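Local coordinates for oxaloacetate acetylhydrolase (PDB 3M0K), which is a TIM-barrel enzyme of the phosphoenolpyruvate phosphomutase family, modelled here with a manganese ion and an oxalate ion bound, at residues 49-54 / 76-81; 91-96 / 115-120. One frame throughout, in Å; residues are numbered along the deposited sequence.

Contact 1: 49-54 / 76-81; sequences LYMTGA and DNADMI. With OXL (oxalate ion), chain B.
Met51 reaches from strand 49-51 to helix 76-81 and touches Asn77, Ala78 and Ile81. Its CG stands anti to the backbone N (chi1 -173°), and the chain stays extended as far as the sulfur. It then bends at chi3 (89°), so CE turns along the helix near Ala78 CB. The sulfur lies close against the helix backbone, with Met51 SD 3.3 Å from Ala78 N. Ala78 CB is 3.7 Å from Met51 SD, and Asn77 CB is 3.6 Å from the same sulfur. The Asn77 amide has its polar partners elsewhere: ND2 hydrogen-bonds to Thr56 OG1 and Tyr33 O. Ile81 uses two branches. Its CD1 crosses the methionine chain, 3.9 Å from Met51 CG. Its CG2 meets Leu49 at the start of the strand, 4.3 Å from Leu49 CD2. The contact is thus an apolar, buried one, and no hydrogen bond links the two segments.

Beyond the strand the chain turns to the ligand. Thr52 is the N-cap of helix 53-61. Its OG1 caps Gly55 N and donates a hydrogen bond to oxalate O3 that is very short in the model (2.5 Å), so its exact length is doubtful. Ala54 N donates to oxalate O1 at 2.9 Å, so the helix N-terminus faces the anion.

The short axes of strand 49-51 and helix 76-81 run nearly antiparallel (160°), 9.9 Å apart at closest. As expected in a TIM barrel, helix 71-82 packs against the sheet, where strand 49-51 lies between strands 27-32 and 91-94. Helix 35-43 flanks the contact, touching Leu49 and Ile81 through Ala38.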
loop_
_atom_site.group_PDB
_atom_site.type_symbol
_atom_site.label_atom_id
_atom_site.label_comp_id
_atom_site.label_asym_id
_atom_site.label_seq_id
_atom_site.Cartn_x
_atom_site.Cartn_y
_atom_site.Cartn_z
ATOM N N LEU A 49 -16.856 12.472 11.991
ATOM C CA LEU A 49 -16.100 11.345 12.527
ATOM C C LEU A 49 -14.677 11.787 12.816
ATOM O O LEU A 49 -14.189 12.755 12.238
ATOM C CB LEU A 49 -16.068 10.190 11.521
ATOM C CG LEU A 49 -17.234 9.184 11.526
ATOM C CD1 LEU A 49 -18.555 9.868 11.321
ATOM C CD2 LEU A 49 -17.007 8.150 10.438
ATOM N N TYR A 50 -14.016 11.068 13.712
ATOM C CA TYR A 50 -12.625 11.318 14.005
ATOM C C TYR A 50 -11.813 10.049 13.790
ATOM O O TYR A 50 -12.167 8.989 14.296
ATOM C CB TYR A 50 -12.471 11.799 15.445
ATOM C CG TYR A 50 -11.027 11.804 15.887
ATOM C CD1 TYR A 50 -10.097 12.629 15.269
ATOM C CD2 TYR A 50 -10.587 10.974 16.908
ATOM C CE1 TYR A 50 -8.772 12.631 15.655
ATOM C CE2 TYR A 50 -9.258 10.976 17.297
ATOM C CZ TYR A 50 -8.359 11.804 16.667
ATOM O OH TYR A 50 -7.056 11.801 17.071
ATOM N N MET A 51 -10.729 10.141 13.028
ATOM C CA MET A 51 -9.872 8.973 12.871
ATOM C C MET A 51 -8.711 9.063 13.831
ATOM O O MET A 51 -7.848 9.921 13.679
ATOM C CB MET A 51 -9.333 8.836 11.445
ATOM C CG MET A 51 -8.566 7.525 11.238
ATOM S SD MET A 51 -7.700 7.445 9.658
ATOM C CE MET A 51 -6.134 8.174 10.154
ATOM N N THR A 52 -8.700 8.173 14.821
ATOM C CA THR A 52 -7.629 8.100 15.795
ATOM C C THR A 52 -6.351 7.504 15.210
ATOM O O THR A 52 -6.389 6.503 14.478
ATOM C CB THR A 52 -8.069 7.244 17.012
ATOM O OG1 THR A 52 -6.923 6.845 17.765
ATOM C CG2 THR A 52 -8.784 5.991 16.566
ATOM N N GLY A 53 -5.226 8.127 15.535
ATOM C CA GLY A 53 -3.921 7.593 15.187
ATOM C C GLY A 53 -3.598 6.344 15.986
ATOM O O GLY A 53 -3.093 5.368 15.438
ATOM N N ALA A 54 -3.865 6.382 17.289
ATOM C CA ALA A 54 -3.650 5.212 18.132
ATOM C C ALA A 54 -4.459 4.032 17.612
ATOM O O ALA A 54 -3.947 2.911 17.529
ATOM C CB ALA A 54 -4.012 5.512 19.577
ATOM N N ASP A 76 -3.787 6.186 3.997
ATOM C CA ASP A 76 -4.597 5.093 3.481
ATOM C C ASP A 76 -5.865 4.862 4.319
ATOM O O ASP A 76 -6.951 4.665 3.783
ATOM C CB ASP A 76 -3.772 3.808 3.363
ATOM C CG ASP A 76 -3.077 3.690 2.018
ATOM O OD1 ASP A 76 -2.913 4.722 1.331
ATOM O OD2 ASP A 76 -2.704 2.558 1.639
ATOM N N ASN A 77 -5.722 4.893 5.637
ATOM C CA ASN A 77 -6.875 4.684 6.502
ATOM C C ASN A 77 -7.868 5.837 6.371
ATOM O O ASN A 77 -9.076 5.629 6.315
ATOM C CB ASN A 77 -6.457 4.523 7.959
ATOM C CG ASN A 77 -7.369 3.573 8.714
ATOM O OD1 ASN A 77 -7.899 2.629 8.137
ATOM N ND2 ASN A 77 -7.540 3.806 10.008
ATOM N N ALA A 78 -7.356 7.060 6.354
ATOM C CA ALA A 78 -8.234 8.226 6.281
ATOM C C ALA A 78 -8.957 8.301 4.940
ATOM O O ALA A 78 -10.138 8.663 4.874
ATOM C CB ALA A 78 -7.452 9.510 6.541
ATOM N N ASP A 79 -8.229 7.984 3.877
ATOM C CA ASP A 79 -8.787 7.968 2.531
ATOM C C ASP A 79 -9.926 6.951 2.471
ATOM O O ASP A 79 -11.003 7.224 1.949
ATOM C CB ASP A 79 -7.690 7.591 1.540
ATOM C CG ASP A 79 -8.196 7.480 0.123
ATOM O OD1 ASP A 79 -8.333 8.524 -0.544
ATOM O OD2 ASP A 79 -8.450 6.343 -0.328
ATOM N N MET A 80 -9.685 5.775 3.028
ATOM C CA MET A 80 -10.737 4.767 3.108
ATOM C C MET A 80 -11.956 5.273 3.886
ATOM O O MET A 80 -13.085 5.223 3.399
ATOM C CB MET A 80 -10.199 3.481 3.731
ATOM C CG MET A 80 -11.237 2.347 3.752
ATOM S SD MET A 80 -12.198 2.352 5.261
ATOM C CE MET A 80 -10.947 1.939 6.481
ATOM N N ILE A 81 -11.731 5.772 5.090
ATOM C CA ILE A 81 -12.857 6.140 5.938
ATOM C C ILE A 81 -13.630 7.349 5.400
ATOM O O ILE A 81 -14.861 7.336 5.346
ATOM C CB ILE A 81 -12.401 6.376 7.389
ATOM C CG1 ILE A 81 -11.900 5.060 8.006
ATOM C CG2 ILE A 81 -13.545 6.980 8.199
ATOM C CD1 ILE A 81 -11.010 5.249 9.273
HETATM C C1 OXL B . -5.423 9.517 18.965
HETATM C C2 OXL B . -5.323 10.962 19.439
HETATM O O1 OXL B . -4.534 9.027 18.359
HETATM O O2 OXL B . -4.349 11.587 19.206
HETATM O O3 OXL B . -6.563 8.775 19.264
HETATM O O4 OXL B . -6.379 11.543 20.149
#

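Contact 2: 91-96 / 115-120; sequences LIADMD and SGVAGA. With MN (manganese (II) ion), chain C; OXL (oxalate ion), chain B.
Leu91 O accepts from two successive backbone amides of the facing segment. The bond from Ala118 N is 2.8 Å, and that from Gly119 N is longer, at 3.3 Å. Further along, Ala93 N donates to Gly119 O at 2.8 Å in a fairly straight bond (164°). Ile92 pairs with Gly119 as parallel strand neighbours. Side chains add two apolar touches. Val117 CG1 lies 3.9 Å from Ala93 CB. Met95 CG, held between its backbone N and carbonyl carbon (chi1 67°), comes 3.7 Å from Ala120 CB.

The strand delivers Asp94 to the metal. Asp94 OD2 binds manganese at 2.1 Å, and both O1 and O2 of oxalate and waters 2 and 3 also coordinate the ion. Asp94 OD1 accepts from Asp96 N at 2.7 Å, which makes an Asx turn. That N-H comes from above the carboxylate plane, 41° out of it. Water 2 probably also donates to Asp94 OD1; with the Asx turn this would help fix the carboxylate.

At the far end, water 1 bridges Leu91 N and Gly116 O. Gly116 has positive phi and closes helix 102-114 with a Schellman motif, just before the chain enters strand 119-122. The contact therefore joins the two strands of a beta-alpha-beta unit. Strand 91-94 lies between strands 49-51 and 119-122. Helix 102-114 packs on Ala93 and Met95, while helix 71-82 meets Val117 through Ala78.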
loop_
_atom_site.group_PDB
_atom_site.type_symbol
_atom_site.label_atom_id
_atom_site.label_comp_id
_atom_site.label_asym_id
_atom_site.label_seq_id
_atom_site.Cartn_x
_atom_site.Cartn_y
_atom_site.Cartn_z
ATOM N N LEU A 91 -14.582 13.973 7.956
ATOM C CA LEU A 91 -13.634 13.231 8.778
ATOM C C LEU A 91 -12.523 14.141 9.242
ATOM O O LEU A 91 -11.822 14.741 8.427
ATOM C CB LEU A 91 -13.004 12.096 7.975
ATOM C CG LEU A 91 -11.939 11.275 8.706
ATOM C CD1 LEU A 91 -12.578 10.432 9.793
ATOM C CD2 LEU A 91 -11.219 10.388 7.700
ATOM N N ILE A 92 -12.368 14.238 10.549
ATOM C CA ILE A 92 -11.174 14.834 11.128
ATOM C C ILE A 92 -10.204 13.699 11.411
ATOM O O ILE A 92 -10.565 12.713 12.056
ATOM C CB ILE A 92 -11.498 15.541 12.456
ATOM C CG1 ILE A 92 -12.358 16.781 12.218
ATOM C CG2 ILE A 92 -10.221 15.919 13.190
ATOM C CD1 ILE A 92 -12.894 17.418 13.522
ATOM N N ALA A 93 -8.973 13.830 10.941
ATOM C CA ALA A 93 -8.014 12.757 11.126
ATOM C C ALA A 93 -6.771 13.243 11.852
ATOM O O ALA A 93 -6.281 14.335 11.591
ATOM C CB ALA A 93 -7.636 12.148 9.768
ATOM N N ASP A 94 -6.284 12.428 12.777
ATOM C CA ASP A 94 -4.980 12.623 13.390
ATOM C C ASP A 94 -3.962 12.739 12.266
ATOM O O ASP A 94 -3.983 11.952 11.327
ATOM C CB ASP A 94 -4.678 11.373 14.209
ATOM C CG ASP A 94 -3.497 11.520 15.122
ATOM O OD1 ASP A 94 -2.772 12.537 15.082
ATOM O OD2 ASP A 94 -3.292 10.568 15.904
ATOM N N MET A 95 -3.080 13.732 12.346
ATOM C CA MET A 95 -1.929 13.763 11.455
ATOM C C MET A 95 -0.643 13.861 12.260
ATOM O O MET A 95 0.399 14.219 11.734
ATOM C CB MET A 95 -2.028 14.876 10.398
ATOM C CG MET A 95 -1.955 16.320 10.907
ATOM S SD MET A 95 -1.785 17.472 9.497
ATOM C CE MET A 95 -0.064 17.319 9.123
ATOM N N ASP A 96 -0.737 13.551 13.549
ATOM C CA ASP A 96 0.446 13.454 14.383
ATOM C C ASP A 96 1.330 14.686 14.259
ATOM O O ASP A 96 0.854 15.807 14.448
ATOM C CB ASP A 96 1.203 12.173 14.036
ATOM C CG ASP A 96 0.419 10.939 14.418
ATOM O OD1 ASP A 96 0.367 10.632 15.625
ATOM O OD2 ASP A 96 -0.153 10.296 13.515
ATOM N N SER A 115 -7.474 13.392 -0.398
ATOM C CA SER A 115 -8.222 12.204 0.002
ATOM C C SER A 115 -9.579 12.524 0.609
ATOM O O SER A 115 -10.225 11.645 1.160
ATOM C CB SER A 115 -7.407 11.385 1.003
ATOM O OG SER A 115 -6.356 10.706 0.351
ATOM N N GLY A 116 -10.010 13.779 0.523
ATOM C CA GLY A 116 -11.325 14.134 1.023
ATOM C C GLY A 116 -11.412 14.323 2.522
ATOM O O GLY A 116 -12.511 14.436 3.062
ATOM N N VAL A 117 -10.268 14.348 3.202
ATOM C CA VAL A 117 -10.267 14.530 4.653
ATOM C C VAL A 117 -10.663 15.975 4.958
ATOM O O VAL A 117 -10.225 16.895 4.273
ATOM C CB VAL A 117 -8.891 14.172 5.269
ATOM C CG1 VAL A 117 -8.897 14.383 6.781
ATOM C CG2 VAL A 117 -8.514 12.717 4.920
ATOM N N ALA A 118 -11.502 16.161 5.979
ATOM C CA ALA A 118 -12.102 17.468 6.269
ATOM C C ALA A 118 -11.176 18.322 7.100
ATOM O O ALA A 118 -11.143 19.545 6.956
ATOM C CB ALA A 118 -13.440 17.293 6.994
ATOM N N GLY A 119 -10.427 17.674 7.978
ATOM C CA GLY A 119 -9.520 18.372 8.863
ATOM C C GLY A 119 -8.574 17.414 9.546
ATOM O O GLY A 119 -8.711 16.192 9.420
ATOM N N ALA A 120 -7.612 17.963 10.282
ATOM C CA ALA A 120 -6.617 17.135 10.957
ATOM C C ALA A 120 -5.969 17.925 12.067
ATOM O O ALA A 120 -5.883 19.155 11.993
ATOM C CB ALA A 120 -5.541 16.651 9.958
HETATM MN MN MN C . -2.705 10.426 17.967
HETATM C C1 OXL B . -5.423 9.517 18.965
HETATM C C2 OXL B . -5.323 10.962 19.439
HETATM O O1 OXL B . -4.534 9.027 18.359
HETATM O O2 OXL B . -4.349 11.587 19.206
HETATM O O3 OXL B . -6.563 8.775 19.264
HETATM O O4 OXL B . -6.379 11.543 20.149
HETATM O O HOH W 1 -14.076 14.268 5.253
HETATM O O HOH W 2 -1.633 12.431 17.480
HETATM O O HOH W 3 -1.356 10.040 19.708
#

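Contacts 1 and 2 meet through neighbouring strands of one parallel sheet, 49-51 and 91-94; their centres are about 7 Å apart. The two strands are joined by two probable backbone hydrogen bonds: Met51 N to Ile92 O at 2.8 Å and Ile92 N to Leu49 O at 2.9 Å. Helix 71-82 leads along the chain from contact 1 into strand 91-94. Both contacts continue to the same ligand site. Contact 1 supplies Thr52 and Ala54 to oxalate, and contact 2 supplies Asp94 to the manganese that oxalate chelates. There the segments also touch, with Gly53 CA packed 3.1 Å from Asp94 OD2. The Met51 side chain lies about 9 Å from the manganese.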